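Protein Pcdhgb2 (Mus musculus, PDB 5SZR) probably acts as a calcium-dependent cell-adhesion protein and may help establish and maintain specific neuronal connections, acting through extracellular cadherin domains, of which 3 to 6 are present here. Local coordinates at residues Leu119-Pro124 with Thr172-Ala177; Glu153-Lys158 with Leu167-Thr172; Ile178-Val183 with Thr202-Asp207. All blocks are in the same frame, centred on the assembly; numbering follows the deposited sequence.

Interaction 1. Residues Leu119-Pro124 with Thr172-Ala177; sequences LPEDSP and TLDREA. With CA (calcium ion), chain M; CA (calcium ion), chain N.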
loop_
_atom_site.group_PDB
_atom_site.type_symbol
_atom_site.label_atom_id
_atom_site.label_comp_id
_atom_site.label_asym_id
_atom_site.label_seq_id
_atom_site.Cartn_x
_atom_site.Cartn_y
_atom_site.Cartn_z
ATOM N N LEU A 119 11.362 11.314 7.703
ATOM C CA LEU A 119 12.568 10.701 7.169
ATOM C C LEU A 119 12.255 10.064 5.824
ATOM O O LEU A 119 11.504 9.077 5.781
ATOM C CB LEU A 119 13.100 9.655 8.148
ATOM C CG LEU A 119 14.409 8.943 7.814
ATOM C CD1 LEU A 119 15.545 9.940 7.737
ATOM C CD2 LEU A 119 14.710 7.873 8.847
ATOM N N PRO A 120 12.783 10.586 4.713
ATOM C CA PRO A 120 12.486 10.001 3.396
ATOM C C PRO A 120 12.851 8.525 3.319
ATOM O O PRO A 120 13.915 8.103 3.776
ATOM C CB PRO A 120 13.343 10.835 2.440
ATOM C CG PRO A 120 13.491 12.148 3.126
ATOM C CD PRO A 120 13.517 11.859 4.600
ATOM N N GLU A 121 11.956 7.743 2.712
ATOM C CA GLU A 121 12.154 6.302 2.616
ATOM C C GLU A 121 13.326 5.924 1.718
ATOM O O GLU A 121 13.793 4.784 1.780
ATOM C CB GLU A 121 10.880 5.635 2.097
ATOM C CG GLU A 121 10.564 5.937 0.646
ATOM C CD GLU A 121 9.329 5.204 0.170
ATOM O OE1 GLU A 121 8.514 5.816 -0.550
ATOM O OE2 GLU A 121 9.169 4.018 0.527
ATOM N N ASP A 122 13.801 6.839 0.876
ATOM C CA ASP A 122 14.939 6.563 0.012
ATOM C C ASP A 122 16.242 7.112 0.587
ATOM O O ASP A 122 17.236 7.221 -0.139
ATOM C CB ASP A 122 14.686 7.115 -1.396
ATOM C CG ASP A 122 14.567 8.630 -1.426
ATOM O OD1 ASP A 122 14.760 9.216 -2.512
ATOM O OD2 ASP A 122 14.282 9.236 -0.374
ATOM N N SER A 123 16.252 7.446 1.874
ATOM C CA SER A 123 17.458 7.927 2.530
ATOM C C SER A 123 18.594 6.924 2.349
ATOM O O SER A 123 18.393 5.722 2.564
ATOM C CB SER A 123 17.203 8.162 4.020
ATOM O OG SER A 123 16.456 9.348 4.230
ATOM N N PRO A 124 19.784 7.369 1.956
ATOM C CA PRO A 124 20.910 6.442 1.817
ATOM C C PRO A 124 21.294 5.827 3.157
ATOM O O PRO A 124 20.962 6.336 4.232
ATOM C CB PRO A 124 22.044 7.326 1.279
ATOM C CG PRO A 124 21.419 8.631 0.914
ATOM C CD PRO A 124 20.174 8.768 1.718
ATOM N N THR A 172 18.131 -0.034 4.205
ATOM C CA THR A 172 17.235 0.686 3.309
ATOM C C THR A 172 15.822 0.691 3.874
ATOM O O THR A 172 15.331 -0.326 4.373
ATOM C CB THR A 172 17.230 0.052 1.920
ATOM O OG1 THR A 172 17.151 -1.371 2.052
ATOM C CG2 THR A 172 18.490 0.419 1.152
ATOM N N LEU A 173 15.167 1.844 3.792
ATOM C CA LEU A 173 13.829 2.004 4.330
ATOM C C LEU A 173 12.785 1.733 3.252
ATOM O O LEU A 173 13.088 1.645 2.059
ATOM C CB LEU A 173 13.665 3.403 4.914
ATOM C CG LEU A 173 14.672 3.712 6.035
ATOM C CD1 LEU A 173 14.809 5.208 6.260
ATOM C CD2 LEU A 173 14.269 3.012 7.323
ATOM N N ASP A 174 11.532 1.587 3.689
ATOM C CA ASP A 174 10.432 1.331 2.760
ATOM C C ASP A 174 9.137 1.726 3.466
ATOM O O ASP A 174 8.664 0.995 4.342
ATOM C CB ASP A 174 10.408 -0.124 2.318
ATOM C CG ASP A 174 9.273 -0.423 1.349
ATOM O OD1 ASP A 174 8.668 0.530 0.815
ATOM O OD2 ASP A 174 8.988 -1.616 1.116
ATOM N N ARG A 175 8.573 2.869 3.067
ATOM C CA ARG A 175 7.338 3.344 3.683
ATOM C C ARG A 175 6.206 2.346 3.488
ATOM O O ARG A 175 5.375 2.154 4.385
ATOM C CB ARG A 175 6.942 4.703 3.107
ATOM C CG ARG A 175 5.802 5.365 3.860
ATOM C CD ARG A 175 5.082 6.382 3.004
ATOM N NE ARG A 175 4.325 5.745 1.930
ATOM C CZ ARG A 175 3.092 5.267 2.073
ATOM N NH1 ARG A 175 2.480 5.354 3.243
ATOM N NH2 ARG A 175 2.470 4.702 1.045
ATOM N N GLU A 176 6.156 1.701 2.320
ATOM C CA GLU A 176 5.076 0.764 2.036
ATOM C C GLU A 176 5.103 -0.450 2.960
ATOM O O GLU A 176 4.070 -1.107 3.127
ATOM C CB GLU A 176 5.134 0.336 0.567
ATOM C CG GLU A 176 4.549 1.363 -0.410
ATOM C CD GLU A 176 5.433 2.587 -0.607
ATOM O OE1 GLU A 176 6.667 2.424 -0.714
ATOM O OE2 GLU A 176 4.895 3.715 -0.657
ATOM N N ALA A 177 6.245 -0.753 3.577
ATOM C CA ALA A 177 6.352 -1.856 4.527
ATOM C C ALA A 177 6.241 -1.392 5.977
ATOM O O ALA A 177 5.465 -1.966 6.748
ATOM C CB ALA A 177 7.669 -2.612 4.314
HETATM CA CA CA M . 8.949 2.073 -0.923
HETATM CA CA CA N . 6.488 4.945 -2.029
HETATM O O HOH W 1 11.127 1.127 -0.631
HETATM O O HOH W 2 8.311 0.160 -2.419
#
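L173 meets L119 and E121 at the calcium-binding end of a cadherin domain. Here the 172-177 loop, with the sequence LDRE of the cadherin calcium motif, faces the glutamate that follows strand 119-120. L173 points its side chain at the other segment. Its CD1 packs on CD2 of L119 at 3.7 Å, and the two leucines cross at about a right angle. Its CB lies against the E121 backbone, 3.4 Å from E121 O.

D174 reaches one calcium ion (chain M) through OD1. E121 OE2 binds the same ion at 2.4 Å. The first torsion of E121 (chi1 69°) sets CG between the backbone N and the carbonyl carbon, and the extended chain beyond it carries the carboxylate to the ions. R175 contributes its backbone. Its N donates to E121 OE2 at 2.9 Å, with an N-H...O angle of 153°, from above the carboxylate plane. This bond helps fix the rotation of the metal-bound carboxylate. The R175 guanidinium instead forms a salt bridge to E176, NH2 to OE2 at 3.1 Å.

E176 joins the two sites. Its OE1 binds the chain M ion and, at the longer distance of 2.9 Å, the second calcium ion (chain N), so it bridges the two. OE2 grips the chain N ion at 2.4 Å. D207, V208, D210 and D243 complete the second site, and D210 also serves the first. The close carboxylate oxygens are probably tolerated because the metals balance their charge. E121, by contrast, gives each ion one oxygen, OE1 binding the chain N ion at 2.6 Å.

Interaction 2. Residues Glu153-Lys158 with Leu167-Thr172; sequences EGFVLK and LVTDRT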
loop_
_atom_site.group_PDB
_atom_site.type_symbol
_atom_site.label_atom_id
_atom_site.label_comp_id
_atom_site.label_asym_id
_atom_site.label_seq_id
_atom_site.Cartn_x
_atom_site.Cartn_y
_atom_site.Cartn_z
ATOM N N GLU A 153 15.812 -2.743 14.140
ATOM C CA GLU A 153 14.958 -2.251 13.070
ATOM C C GLU A 153 15.726 -1.434 12.040
ATOM O O GLU A 153 15.108 -0.781 11.195
ATOM C CB GLU A 153 13.808 -1.427 13.653
ATOM C CG GLU A 153 12.867 -2.241 14.529
ATOM C CD GLU A 153 11.564 -1.522 14.823
ATOM O OE1 GLU A 153 11.603 -0.312 15.127
ATOM O OE2 GLU A 153 10.497 -2.169 14.740
ATOM N N GLY A 154 17.053 -1.459 12.088
ATOM C CA GLY A 154 17.872 -0.765 11.124
ATOM C C GLY A 154 18.389 0.592 11.545
ATOM O O GLY A 154 18.519 1.477 10.689
ATOM N N PHE A 155 18.691 0.789 12.826
ATOM C CA PHE A 155 19.208 2.060 13.312
ATOM C C PHE A 155 20.378 1.791 14.246
ATOM O O PHE A 155 20.284 0.940 15.134
ATOM C CB PHE A 155 18.113 2.862 14.023
ATOM C CG PHE A 155 16.858 3.008 13.216
ATOM C CD1 PHE A 155 16.851 3.765 12.058
ATOM C CD2 PHE A 155 15.684 2.385 13.609
ATOM C CE1 PHE A 155 15.697 3.900 11.304
ATOM C CE2 PHE A 155 14.523 2.518 12.859
ATOM C CZ PHE A 155 14.531 3.276 11.706
ATOM N N VAL A 156 21.477 2.513 14.036
ATOM C CA VAL A 156 22.732 2.272 14.734
ATOM C C VAL A 156 23.227 3.584 15.330
ATOM O O VAL A 156 23.051 4.652 14.733
ATOM C CB VAL A 156 23.788 1.661 13.786
ATOM C CG1 VAL A 156 25.133 1.508 14.486
ATOM C CG2 VAL A 156 23.310 0.320 13.266
ATOM N N LEU A 157 23.831 3.500 16.516
ATOM C CA LEU A 157 24.436 4.650 17.179
ATOM C C LEU A 157 25.914 4.733 16.821
ATOM O O LEU A 157 26.665 3.779 17.049
ATOM C CB LEU A 157 24.282 4.551 18.695
ATOM C CG LEU A 157 22.993 5.061 19.330
ATOM C CD1 LEU A 157 23.176 5.157 20.837
ATOM C CD2 LEU A 157 22.578 6.401 18.738
ATOM N N LYS A 158 26.331 5.867 16.271
ATOM C CA LYS A 158 27.733 6.133 15.987
ATOM C C LYS A 158 28.249 7.148 16.997
ATOM O O LYS A 158 27.615 8.185 17.219
ATOM C CB LYS A 158 27.921 6.655 14.561
ATOM C CG LYS A 158 27.304 5.777 13.478
ATOM C CD LYS A 158 28.062 4.468 13.292
ATOM C CE LYS A 158 27.574 3.738 12.046
ATOM N NZ LYS A 158 28.285 2.452 11.813
ATOM N N LEU A 167 22.577 8.994 15.595
ATOM C CA LEU A 167 21.706 7.882 15.236
ATOM C C LEU A 167 21.598 7.824 13.719
ATOM O O LEU A 167 21.121 8.777 13.090
ATOM C CB LEU A 167 20.330 8.052 15.872
ATOM C CG LEU A 167 19.339 6.910 15.634
ATOM C CD1 LEU A 167 19.850 5.622 16.269
ATOM C CD2 LEU A 167 17.963 7.270 16.173
ATOM N N VAL A 168 22.047 6.718 13.125
ATOM C CA VAL A 168 22.125 6.605 11.677
ATOM C C VAL A 168 21.389 5.354 11.210
ATOM O O VAL A 168 21.234 4.379 11.948
ATOM C CB VAL A 168 23.584 6.577 11.175
ATOM C CG1 VAL A 168 24.364 7.756 11.746
ATOM C CG2 VAL A 168 24.248 5.253 11.529
ATOM N N THR A 169 20.931 5.402 9.958
ATOM C CA THR A 169 20.386 4.224 9.299
ATOM C C THR A 169 21.517 3.323 8.824
ATOM O O THR A 169 22.566 3.799 8.382
ATOM C CB THR A 169 19.526 4.613 8.097
ATOM O OG1 THR A 169 20.330 5.325 7.150
ATOM C CG2 THR A 169 18.355 5.480 8.512
ATOM N N ASP A 170 21.301 2.012 8.924
ATOM C CA ASP A 170 22.181 1.037 8.292
ATOM C C ASP A 170 21.376 0.038 7.469
ATOM O O ASP A 170 21.832 -1.085 7.234
ATOM C CB ASP A 170 23.041 0.311 9.330
ATOM C CG ASP A 170 22.236 -0.632 10.192
ATOM O OD1 ASP A 170 22.770 -1.695 10.578
ATOM O OD2 ASP A 170 21.063 -0.310 10.478
ATOM N N ARG A 171 20.185 0.436 7.029
ATOM C CA ARG A 171 19.266 -0.432 6.313
ATOM C C ARG A 171 18.398 0.440 5.420
ATOM O O ARG A 171 18.002 1.539 5.819
ATOM C CB ARG A 171 18.406 -1.239 7.294
ATOM C CG ARG A 171 17.472 -2.249 6.663
ATOM C CD ARG A 171 16.658 -2.968 7.735
ATOM N NE ARG A 171 17.511 -3.655 8.702
ATOM C CZ ARG A 171 17.063 -4.286 9.783
ATOM N NH1 ARG A 171 15.763 -4.318 10.045
ATOM N NH2 ARG A 171 17.914 -4.885 10.603
ATOM N N THR A 172 18.131 -0.034 4.205
ATOM C CA THR A 172 17.235 0.686 3.309
ATOM C C THR A 172 15.822 0.691 3.874
ATOM O O THR A 172 15.331 -0.326 4.373
ATOM C CB THR A 172 17.230 0.052 1.920
ATOM O OG1 THR A 172 17.151 -1.371 2.052
ATOM C CG2 THR A 172 18.490 0.419 1.152
#
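R171 lays its guanidinium against the backbone at E153 and G154. Its CG is anti to the backbone N (chi1 -176°), and the chain stays extended until it bends at chi3. The flat group then has G154 N over the centre of one face and E153 C nearer the rim of that face, 3.5 Å from R171 NH1. The same NH1 bonds to the carbonyl of N152. D170 has CG between its own backbone N and carbonyl carbon (chi1 70°). This puts its carboxylate against V156, with D170 CG 3.4 Å from V156 CG2, and the two side chains cross at about a right angle.

G154 fits closely here. R171 CB lies against G154 CA, and D170 OD2 comes within 3.0 Å of G154 C. D170 N makes a weak bond to G154 O.

Beyond this end the two segments form an antiparallel beta hairpin, strands 155-159 and 164-169, with 155-159 as the outermost strand of one sheet of the cadherin beta sandwich. V156 and V168 are the hydrogen-bonded pair. V156 N gives to V168 O, and V168 N gives to V156 O, both at 2.8 Å and nearly straight. F155 with T169 and L157 with L167 are the non-hydrogen-bonded pairs beside it.

The side chains of F155, L157, L167 and T169 lie on the face turned to the second sheet. L167 CD1 touches F155 CB at 4.0 Å and L157 CD2 at 3.8 Å. The methyl of T169 sits at the edge of the F155 ring. T169 OG1 bonds to the backbone N of T127. On the opposite face K158 crosses V168, with K158 CG 3.7 Å from V168 CG2.

Interaction 3. Residues Ile178-Val183 with Thr202-Asp207; sequences IPEYNV and TLHISD. With CA (calcium ion), chain N; NAG (2-acetamido-2-deoxy-beta-D-glucopyranose), chain D.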
loop_
_atom_site.group_PDB
_atom_site.type_symbol
_atom_site.label_atom_id
_atom_site.label_comp_id
_atom_site.label_asym_id
_atom_site.label_seq_id
_atom_site.Cartn_x
_atom_site.Cartn_y
_atom_site.Cartn_z
ATOM N N ILE A 178 7.000 -0.370 6.365
ATOM C CA ILE A 178 6.940 0.186 7.718
ATOM C C ILE A 178 6.878 1.707 7.635
ATOM O O ILE A 178 7.888 2.351 7.318
ATOM C CB ILE A 178 8.141 -0.255 8.569
ATOM C CG1 ILE A 178 8.157 -1.773 8.741
ATOM C CG2 ILE A 178 8.095 0.433 9.919
ATOM C CD1 ILE A 178 9.437 -2.296 9.343
ATOM N N PRO A 179 5.728 2.319 7.910
ATOM C CA PRO A 179 5.608 3.771 7.729
ATOM C C PRO A 179 6.034 4.584 8.941
ATOM O O PRO A 179 6.319 5.778 8.805
ATOM C CB PRO A 179 4.114 3.957 7.433
ATOM C CG PRO A 179 3.457 2.843 8.170
ATOM C CD PRO A 179 4.419 1.677 8.130
ATOM N N GLU A 180 6.086 3.961 10.120
ATOM C CA GLU A 180 6.384 4.665 11.361
ATOM C C GLU A 180 7.305 3.817 12.229
ATOM O O GLU A 180 7.229 2.587 12.222
ATOM C CB GLU A 180 5.096 5.002 12.126
ATOM C CG GLU A 180 5.240 6.081 13.181
ATOM C CD GLU A 180 3.936 6.347 13.910
ATOM O OE1 GLU A 180 3.741 5.791 15.013
ATOM O OE2 GLU A 180 3.099 7.104 13.370
ATOM N N TYR A 181 8.176 4.486 12.986
ATOM C CA TYR A 181 9.139 3.820 13.856
ATOM C C TYR A 181 9.143 4.455 15.237
ATOM O O TYR A 181 9.126 5.684 15.366
ATOM C CB TYR A 181 10.562 3.893 13.293
ATOM C CG TYR A 181 10.861 2.956 12.151
ATOM C CD1 TYR A 181 11.000 1.593 12.363
ATOM C CD2 TYR A 181 11.044 3.441 10.862
ATOM C CE1 TYR A 181 11.290 0.736 11.317
ATOM C CE2 TYR A 181 11.332 2.593 9.812
ATOM C CZ TYR A 181 11.456 1.245 10.047
ATOM O OH TYR A 181 11.749 0.403 9.006
ATOM N N ASN A 182 9.192 3.617 16.270
ATOM C CA ASN A 182 9.438 4.056 17.642
ATOM C C ASN A 182 10.793 3.502 18.070
ATOM O O ASN A 182 10.937 2.293 18.284
ATOM C CB ASN A 182 8.323 3.604 18.584
ATOM C CG ASN A 182 7.156 4.574 18.615
ATOM O OD1 ASN A 182 7.315 5.760 18.331
ATOM N ND2 ASN A 182 5.972 4.073 18.967
ATOM N N VAL A 183 11.784 4.382 18.188
ATOM C CA VAL A 183 13.160 3.997 18.487
ATOM C C VAL A 183 13.473 4.415 19.916
ATOM O O VAL A 183 13.453 5.610 20.241
ATOM C CB VAL A 183 14.149 4.628 17.494
ATOM C CG1 VAL A 183 15.556 4.112 17.739
ATOM C CG2 VAL A 183 13.711 4.342 16.063
ATOM N N THR A 202 10.251 8.928 17.802
ATOM C CA THR A 202 9.272 8.508 16.809
ATOM C C THR A 202 9.706 8.993 15.433
ATOM O O THR A 202 10.008 10.177 15.252
ATOM C CB THR A 202 7.884 9.049 17.148
ATOM O OG1 THR A 202 7.397 8.405 18.335
ATOM C CG2 THR A 202 6.914 8.794 16.001
ATOM N N LEU A 203 9.743 8.076 14.470
ATOM C CA LEU A 203 10.171 8.375 13.110
ATOM C C LEU A 203 9.002 8.225 12.147
ATOM O O LEU A 203 8.343 7.178 12.115
ATOM C CB LEU A 203 11.323 7.463 12.683
ATOM C CG LEU A 203 12.589 7.636 13.521
ATOM C CD1 LEU A 203 13.725 6.784 12.968
ATOM C CD2 LEU A 203 12.975 9.104 13.568
ATOM N N HIS A 204 8.751 9.272 11.372
ATOM C CA HIS A 204 7.759 9.253 10.309
ATOM C C HIS A 204 8.488 9.095 8.981
ATOM O O HIS A 204 9.338 9.924 8.637
ATOM C CB HIS A 204 6.923 10.530 10.322
ATOM C CG HIS A 204 5.961 10.606 11.465
ATOM N ND1 HIS A 204 5.495 9.486 12.120
ATOM C CD2 HIS A 204 5.375 11.666 12.070
ATOM C CE1 HIS A 204 4.666 9.854 13.080
ATOM N NE2 HIS A 204 4.575 11.171 13.071
ATOM N N ILE A 205 8.173 8.031 8.253
ATOM C CA ILE A 205 8.802 7.760 6.966
ATOM C C ILE A 205 7.939 8.382 5.876
ATOM O O ILE A 205 6.773 8.005 5.711
ATOM C CB ILE A 205 8.977 6.253 6.733
ATOM C CG1 ILE A 205 9.747 5.608 7.891
ATOM C CG2 ILE A 205 9.684 6.005 5.411
ATOM C CD1 ILE A 205 11.181 6.074 8.016
ATOM N N SER A 206 8.501 9.338 5.139
ATOM C CA SER A 206 7.762 10.024 4.088
ATOM C C SER A 206 7.864 9.260 2.765
ATOM O O SER A 206 8.785 8.470 2.540
ATOM C CB SER A 206 8.267 11.459 3.917
ATOM O OG SER A 206 9.644 11.480 3.599
ATOM N N ASP A 207 6.901 9.515 1.885
ATOM C CA ASP A 207 6.734 8.717 0.676
ATOM C C ASP A 207 7.582 9.239 -0.477
ATOM O O ASP A 207 7.795 10.446 -0.622
ATOM C CB ASP A 207 5.263 8.683 0.252
ATOM C CG ASP A 207 5.024 7.797 -0.967
ATOM O OD1 ASP A 207 5.288 6.578 -0.877
ATOM O OD2 ASP A 207 4.561 8.316 -2.007
HETATM CA CA CA N . 6.488 4.945 -2.029
HETATM C C1 NAG D . 4.793 4.907 19.024
HETATM C C2 NAG D . 3.628 4.302 18.243
HETATM C C3 NAG D . 2.440 5.255 18.265
HETATM C C4 NAG D . 2.051 5.571 19.703
HETATM C C5 NAG D . 3.258 6.132 20.458
HETATM C C6 NAG D . 2.985 6.373 21.928
HETATM C C7 NAG D . 4.054 2.742 16.396
HETATM C C8 NAG D . 4.468 2.603 14.962
HETATM N N2 NAG D . 4.009 3.990 16.874
HETATM O O3 NAG D . 1.349 4.673 17.562
HETATM O O4 NAG D . 0.975 6.508 19.714
HETATM O O5 NAG D . 4.364 5.213 20.381
HETATM O O6 NAG D . 2.762 5.153 22.622
HETATM O O7 NAG D . 3.773 1.769 17.090
#
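T202 OG1 donates to N182 OD1 at 2.6 Å, nearly in line with the amide C=O. The two side chains lie side by side and point the same way. N182 ND2 is bonded covalently to C1 of the N-acetylglucosamine (NAG), so both ends of the amide are engaged. Two residues earlier, on the same face of the strand, E180 OE1 accepts from the sugar N2 at 2.6 Å, with an N-H...O angle of 147°. Its other oxygen, OE2, lies 3.2 Å from H204 CE1, at the edge of the imidazole.

The backbones pair as an antiparallel hairpin of strands 180-189 and 196-206 in a cadherin domain. Y181 and L203 form the hydrogen-bonded pair, Y181 N giving to L203 O at 2.8 Å and L203 N returning to Y181 O. I205 N adds a bond to P179 O at 3.0 Å.

Y181 and L203 turn to the inner face of the sheet. Y181 CB packs on L203 CB at 3.7 Å, and V183 CG2 touches L203 CD1 at 3.9 Å. I205 CD1 meets the edge of the Y181 ring in its plane, while I178 CG2 lies over one face of the ring, toward its rim. The F155 ring packs edge-to-face with that of Y181.

The strand then leads to D207, whose OD1 binds the chain N calcium ion at 2.3 Å. The hairpin thus presents a glycan, the residue that follows it supplies a metal ligand, and E180 probably limits the swing of the first sugar.

All three interactions belong to one cadherin domain. Interaction 1 is the metal end, dominated by carboxylates, beside a leucine pair. Interactions 2 and 3 are hairpins from the two facing sheets, each with a mostly apolar inner face. The outer face is polar in interaction 3 (E180, N182, T202, H204); interaction 2 carries valines there, beside K158 and D170. The hairpins meet in the core, where F155 of interaction 2 packs on Y181, V183 and L203 of interaction 3. Interaction 3 alone carries a glycan. It shares a sheet with interaction 1, L119 N bonding to H204 O, and both reach the chain N calcium ion. Interactions 1 and 2 share T172, where the hairpin runs into the calcium loop.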